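Local coordinates for protein parahox neighbor (Phaeodactylum tricornutum CCAP 1055/1, PDB 5Z5M) that probably catalyses the last two steps from 5-hydroxyisourate to (S)-allantoin, joining a hydroxyisourate hydrolase and an OHCU decarboxylase in one chain, at residues A[47-52]-A[172-177]; A[8-13]-A[20-25]. All coordinates share one frame; numbering follows the deposited sequence.

Contact 1: A[47-52]-A[172-177]; sequences ETISQL and SKIDTS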
loop_
_atom_site.group_PDB
_atom_site.type_symbol
_atom_site.label_atom_id
_atom_site.label_comp_id
_atom_site.label_asym_id
_atom_site.label_seq_id
_atom_site.Cartn_x
_atom_site.Cartn_y
_atom_site.Cartn_z
ATOM N N GLU A 47 -17.605 -14.302 -28.991
ATOM C CA GLU A 47 -16.423 -14.116 -29.827
ATOM C C GLU A 47 -15.135 -14.631 -29.187
ATOM O O GLU A 47 -14.157 -14.889 -29.886
ATOM C CB GLU A 47 -16.259 -12.636 -30.180
ATOM C CG GLU A 47 -17.377 -12.065 -31.042
ATOM C CD GLU A 47 -17.097 -10.632 -31.488
ATOM O OE1 GLU A 47 -16.097 -10.045 -31.023
ATOM O OE2 GLU A 47 -17.876 -10.093 -32.302
ATOM N N THR A 48 -15.129 -14.773 -27.864
ATOM C CA THR A 48 -13.915 -15.172 -27.155
ATOM C C THR A 48 -14.172 -16.345 -26.210
ATOM O O THR A 48 -15.319 -16.692 -25.930
ATOM C CB THR A 48 -13.329 -14.003 -26.335
ATOM O OG1 THR A 48 -14.275 -13.598 -25.337
ATOM C CG2 THR A 48 -12.991 -12.821 -27.232
ATOM N N ILE A 49 -13.103 -16.956 -25.712
ATOM C CA ILE A 49 -13.273 -18.070 -24.792
ATOM C C ILE A 49 -13.835 -17.553 -23.463
ATOM O O ILE A 49 -14.604 -18.251 -22.795
ATOM C CB ILE A 49 -11.950 -18.848 -24.584
ATOM C CG1 ILE A 49 -12.205 -20.135 -23.791
ATOM C CG2 ILE A 49 -10.896 -17.980 -23.922
ATOM C CD1 ILE A 49 -10.989 -21.018 -23.653
ATOM N N SER A 50 -13.501 -16.314 -23.109
ATOM C CA SER A 50 -14.067 -15.680 -21.918
ATOM C C SER A 50 -15.584 -15.597 -22.001
ATOM O O SER A 50 -16.293 -15.951 -21.059
ATOM C CB SER A 50 -13.498 -14.276 -21.720
ATOM O OG SER A 50 -12.134 -14.322 -21.365
ATOM N N GLN A 51 -16.076 -15.118 -23.141
ATOM C CA GLN A 51 -17.511 -14.977 -23.347
ATOM C C GLN A 51 -18.214 -16.332 -23.362
ATOM O O GLN A 51 -19.343 -16.462 -22.886
ATOM C CB GLN A 51 -17.782 -14.219 -24.648
ATOM C CG GLN A 51 -17.402 -12.746 -24.577
ATOM C CD GLN A 51 -17.450 -12.059 -25.927
ATOM O OE1 GLN A 51 -17.563 -12.710 -26.962
ATOM N NE2 GLN A 51 -17.359 -10.737 -25.921
ATOM N N LEU A 52 -17.540 -17.335 -23.911
ATOM C CA LEU A 52 -18.091 -18.682 -23.953
ATOM C C LEU A 52 -18.248 -19.228 -22.533
ATOM O O LEU A 52 -19.291 -19.782 -22.179
ATOM C CB LEU A 52 -17.198 -19.598 -24.798
ATOM C CG LEU A 52 -17.564 -21.084 -24.764
ATOM C CD1 LEU A 52 -19.010 -21.293 -25.221
ATOM C CD2 LEU A 52 -16.594 -21.885 -25.614
ATOM N N SER A 172 -8.237 -26.276 -21.960
ATOM C CA SER A 172 -7.469 -27.426 -22.430
ATOM C C SER A 172 -8.025 -27.987 -23.737
ATOM O O SER A 172 -7.304 -28.634 -24.496
ATOM C CB SER A 172 -7.424 -28.521 -21.360
ATOM O OG SER A 172 -8.696 -29.114 -21.173
ATOM N N LYS A 173 -9.297 -27.719 -24.010
ATOM C CA LYS A 173 -9.932 -28.228 -25.222
ATOM C C LYS A 173 -9.888 -27.235 -26.377
ATOM O O LYS A 173 -10.013 -27.620 -27.539
ATOM C CB LYS A 173 -11.387 -28.608 -24.944
ATOM C CG LYS A 173 -11.553 -29.808 -24.041
ATOM C CD LYS A 173 -13.018 -30.036 -23.717
ATOM C CE LYS A 173 -13.849 -30.099 -24.986
ATOM N NZ LYS A 173 -13.359 -31.129 -25.942
ATOM N N ILE A 174 -9.709 -25.958 -26.054
ATOM C CA ILE A 174 -9.777 -24.903 -27.060
ATOM C C ILE A 174 -8.406 -24.291 -27.348
ATOM O O ILE A 174 -7.636 -24.010 -26.432
ATOM C CB ILE A 174 -10.765 -23.797 -26.620
ATOM C CG1 ILE A 174 -12.207 -24.285 -26.799
ATOM C CG2 ILE A 174 -10.533 -22.507 -27.402
ATOM C CD1 ILE A 174 -13.255 -23.334 -26.257
ATOM N N ASP A 175 -8.106 -24.105 -28.631
ATOM C CA ASP A 175 -6.864 -23.467 -29.063
ATOM C C ASP A 175 -6.951 -21.955 -28.847
ATOM O O ASP A 175 -7.672 -21.260 -29.556
ATOM C CB ASP A 175 -6.586 -23.798 -30.535
ATOM C CG ASP A 175 -5.369 -23.073 -31.092
ATOM O OD1 ASP A 175 -4.555 -22.540 -30.311
ATOM O OD2 ASP A 175 -5.221 -23.052 -32.329
ATOM N N THR A 176 -6.213 -21.450 -27.864
ATOM C CA THR A 176 -6.293 -20.037 -27.510
ATOM C C THR A 176 -5.125 -19.233 -28.072
ATOM O O THR A 176 -4.836 -18.140 -27.596
ATOM C CB THR A 176 -6.339 -19.839 -25.975
ATOM O OG1 THR A 176 -5.178 -20.425 -25.374
ATOM C CG2 THR A 176 -7.590 -20.487 -25.384
ATOM N N SER A 177 -4.464 -19.762 -29.098
ATOM C CA SER A 177 -3.303 -19.084 -29.667
ATOM C C SER A 177 -3.691 -17.764 -30.338
ATOM O O SER A 177 -2.834 -16.918 -30.591
ATOM C CB SER A 177 -2.587 -19.991 -30.672
ATOM O OG SER A 177 -3.332 -20.110 -31.869
#
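Ile49 lays its CG1-CD1 arm alongside Ile174, the two side chains running past each other in opposite directions, with Ile49 CD1 4.1 Å from Ile174 CG2. The same CD1 goes on to meet the methyl of Thr176, CD1 to CG2 3.9 Å, so the end of one isoleucine touches two residues of 172-177. Its reach follows from an extended chain: CG1 lies anti to the backbone N (chi1 -171°) and CD1 continues straight on (chi2 175°). The outer methyl of Ile174, still beside the Ile49 arm, also reaches Leu52, about a turn on from Ile49 along the same helix: Ile174 CD1 to Leu52 CD2 is 3.7 Å. Contact across the segments is thus wholly apolar; polar groups work within each segment. Thr48 is the N-cap of helix 49-61: its OG1 accepts from Gln51 N at 3.2 Å, and Gln51 OE1 takes a weak bond from Thr48 N in return, completing a capping box. Gln51 OE1 also accepts from Glu47 N at 2.6 Å, nearly along the C=O axis. In segment 172-177, Asp175 OD1 receives Ser177 N at 3.0 Å from above the carboxylate plane, an Asx turn in the chain leaving helix 151-173. The contact joins the start of one helix to the exit of another in the OHCU decarboxylase part. Trp167 and Leu171 of helix 151-173 and Val7 of helix 7-11 also pack on Ile49, and Ser50 OG is hydrogen-bonded to Asn277 ND2 and Asp279 OD2, in the loop between strands 268-275 and 281-289 of the transthyretin-like part.

Contact 2: A[8-13]-A[20-25]; sequences KDLLSK and SFLGGI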
loop_
_atom_site.group_PDB
_atom_site.type_symbol
_atom_site.label_atom_id
_atom_site.label_comp_id
_atom_site.label_asym_id
_atom_site.label_seq_id
_atom_site.Cartn_x
_atom_site.Cartn_y
_atom_site.Cartn_z
ATOM N N LYS A 8 -13.719 -19.450 -32.692
ATOM C CA LYS A 8 -14.286 -19.114 -33.996
ATOM C C LYS A 8 -14.660 -20.369 -34.773
ATOM O O LYS A 8 -15.766 -20.489 -35.298
ATOM C CB LYS A 8 -13.293 -18.291 -34.814
ATOM C CG LYS A 8 -13.638 -16.828 -34.936
ATOM C CD LYS A 8 -13.261 -16.287 -36.309
ATOM C CE LYS A 8 -14.123 -16.912 -37.393
ATOM N NZ LYS A 8 -14.272 -16.018 -38.578
ATOM N N ASP A 9 -13.716 -21.298 -34.836
ATOM C CA ASP A 9 -13.898 -22.569 -35.521
ATOM C C ASP A 9 -15.041 -23.373 -34.891
ATOM O O ASP A 9 -15.957 -23.818 -35.586
ATOM C CB ASP A 9 -12.582 -23.360 -35.488
ATOM C CG ASP A 9 -12.733 -24.788 -35.975
ATOM O OD1 ASP A 9 -13.631 -25.057 -36.803
ATOM O OD2 ASP A 9 -11.938 -25.646 -35.533
ATOM N N LEU A 10 -14.982 -23.544 -33.573
ATOM C CA LEU A 10 -16.001 -24.303 -32.841
ATOM C C LEU A 10 -17.418 -23.800 -33.108
ATOM O O LEU A 10 -18.292 -24.557 -33.542
ATOM C CB LEU A 10 -15.721 -24.251 -31.335
ATOM C CG LEU A 10 -16.767 -24.893 -30.416
ATOM C CD1 LEU A 10 -16.966 -26.371 -30.731
ATOM C CD2 LEU A 10 -16.383 -24.701 -28.953
ATOM N N LEU A 11 -17.639 -22.515 -32.854
ATOM C CA LEU A 11 -18.984 -21.959 -32.892
ATOM C C LEU A 11 -19.526 -21.781 -34.313
ATOM O O LEU A 11 -20.676 -21.377 -34.499
ATOM C CB LEU A 11 -19.017 -20.625 -32.140
ATOM C CG LEU A 11 -18.640 -20.729 -30.661
ATOM C CD1 LEU A 11 -18.732 -19.372 -29.981
ATOM C CD2 LEU A 11 -19.519 -21.752 -29.943
ATOM N N SER A 12 -18.711 -22.099 -35.316
ATOM C CA SER A 12 -19.172 -22.056 -36.702
ATOM C C SER A 12 -19.647 -23.438 -37.155
ATOM O O SER A 12 -20.100 -23.612 -38.286
ATOM C CB SER A 12 -18.066 -21.544 -37.628
ATOM O OG SER A 12 -17.157 -22.579 -37.952
ATOM N N LYS A 13 -19.552 -24.412 -36.256
ATOM C CA LYS A 13 -19.951 -25.784 -36.550
ATOM C C LYS A 13 -21.429 -26.010 -36.219
ATOM O O LYS A 13 -22.007 -25.254 -35.439
ATOM C CB LYS A 13 -19.068 -26.762 -35.770
ATOM C CG LYS A 13 -17.642 -26.850 -36.286
ATOM C CD LYS A 13 -16.797 -27.760 -35.414
ATOM C CE LYS A 13 -15.321 -27.652 -35.759
ATOM N NZ LYS A 13 -14.600 -28.925 -35.472
ATOM N N SER A 20 -21.874 -31.520 -28.422
ATOM C CA SER A 20 -21.055 -32.697 -28.170
ATOM C C SER A 20 -19.670 -32.292 -27.660
ATOM O O SER A 20 -19.113 -32.919 -26.756
ATOM C CB SER A 20 -20.933 -33.541 -29.438
ATOM O OG SER A 20 -20.025 -34.608 -29.253
ATOM N N PHE A 21 -19.125 -31.229 -28.240
ATOM C CA PHE A 21 -17.802 -30.751 -27.864
ATOM C C PHE A 21 -17.787 -30.252 -26.420
ATOM O O PHE A 21 -16.841 -30.509 -25.677
ATOM C CB PHE A 21 -17.350 -29.643 -28.820
ATOM C CG PHE A 21 -15.931 -29.201 -28.616
ATOM C CD1 PHE A 21 -14.887 -29.882 -29.218
ATOM C CD2 PHE A 21 -15.643 -28.091 -27.840
ATOM C CE1 PHE A 21 -13.578 -29.472 -29.036
ATOM C CE2 PHE A 21 -14.340 -27.674 -27.658
ATOM C CZ PHE A 21 -13.305 -28.368 -28.251
ATOM N N LEU A 22 -18.853 -29.565 -26.019
ATOM C CA LEU A 22 -18.891 -28.890 -24.720
ATOM C C LEU A 22 -19.719 -29.620 -23.666
ATOM O O LEU A 22 -19.931 -29.098 -22.573
ATOM C CB LEU A 22 -19.443 -27.474 -24.889
ATOM C CG LEU A 22 -18.665 -26.541 -25.817
ATOM C CD1 LEU A 22 -19.467 -25.269 -26.074
ATOM C CD2 LEU A 22 -17.309 -26.212 -25.220
ATOM N N GLY A 23 -20.184 -30.821 -23.986
ATOM C CA GLY A 23 -21.104 -31.531 -23.109
ATOM C C GLY A 23 -20.543 -31.985 -21.767
ATOM O O GLY A 23 -21.304 -32.311 -20.850
ATOM N N GLY A 24 -19.218 -32.011 -21.653
ATOM C CA GLY A 24 -18.559 -32.497 -20.452
ATOM C C GLY A 24 -17.840 -31.417 -19.660
ATOM O O GLY A 24 -17.193 -31.703 -18.650
ATOM N N ILE A 25 -17.951 -30.175 -20.123
ATOM C CA ILE A 25 -17.369 -29.028 -19.426
ATOM C C ILE A 25 -17.823 -28.996 -17.967
ATOM O O ILE A 25 -17.010 -28.851 -17.052
ATOM C CB ILE A 25 -17.750 -27.703 -20.114
ATOM C CG1 ILE A 25 -17.113 -27.610 -21.508
ATOM C CG2 ILE A 25 -17.334 -26.521 -19.258
ATOM C CD1 ILE A 25 -15.649 -28.044 -21.565
#
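Leu10 lays both methyls obliquely against the Phe21 ring from the same side: CD1 and CD2 are each 3.6 Å from Phe21 CD2. CD1 leans toward CG and CB, while CD2 reaches CE2 at 3.8 Å. CG is anti to the backbone N in both residues (chi1 175° in Leu10, -173° in Phe21), which brings the leucine fork and the ring together between the two helices. A second aliphatic contact sets Leu10 CD2 4.1 Å from Leu22 CD2. These apolar contacts hold together a pair of consecutive short helices, 7-11 and 15-22, joined by a short loop at the N-terminal end of the all-helical OHCU decarboxylase part; one leucine of the first meets two successive residues of the second. Hydrogen bonds stay inside the segments. Asp9 O accepts both from Ser12 N and from Ser12 OG, the latter at 2.9 Å, the two donors coming from the same face of the carbonyl plane; a type I beta turn runs from Leu22 to Ile25. A cation-pi interaction adds Lys173 of helix 151-173 to Phe21, and Leu22 also packs on Leu170 of that helix.

Overall arrangement
Both contacts belong to the helical part of the chain, their centres about 10 Å apart, and neither has a hydrogen bond between its segments. Contact 2 is local, pairing neighbouring helices at the N-terminus; contact 1 brings together segments 120 residues apart and lies deeper, its centre about 15 Å from the centre of the chain, against about 23 Å for contact 2. Three of contact 1's four touching residues are buried, Thr176 being partly exposed; in contact 2 Leu10 and Leu22 are buried and Phe21 partly exposed. They touch directly: Leu52 CD1 meets Leu22 CD1 at 4.1 Å, and Ile174 CG1 lies 4.1 Å from Phe21 CE2. Contact 1 is aliphatic throughout, whereas contact 2 includes an aromatic ring; Lys173 belongs to segment 172-177.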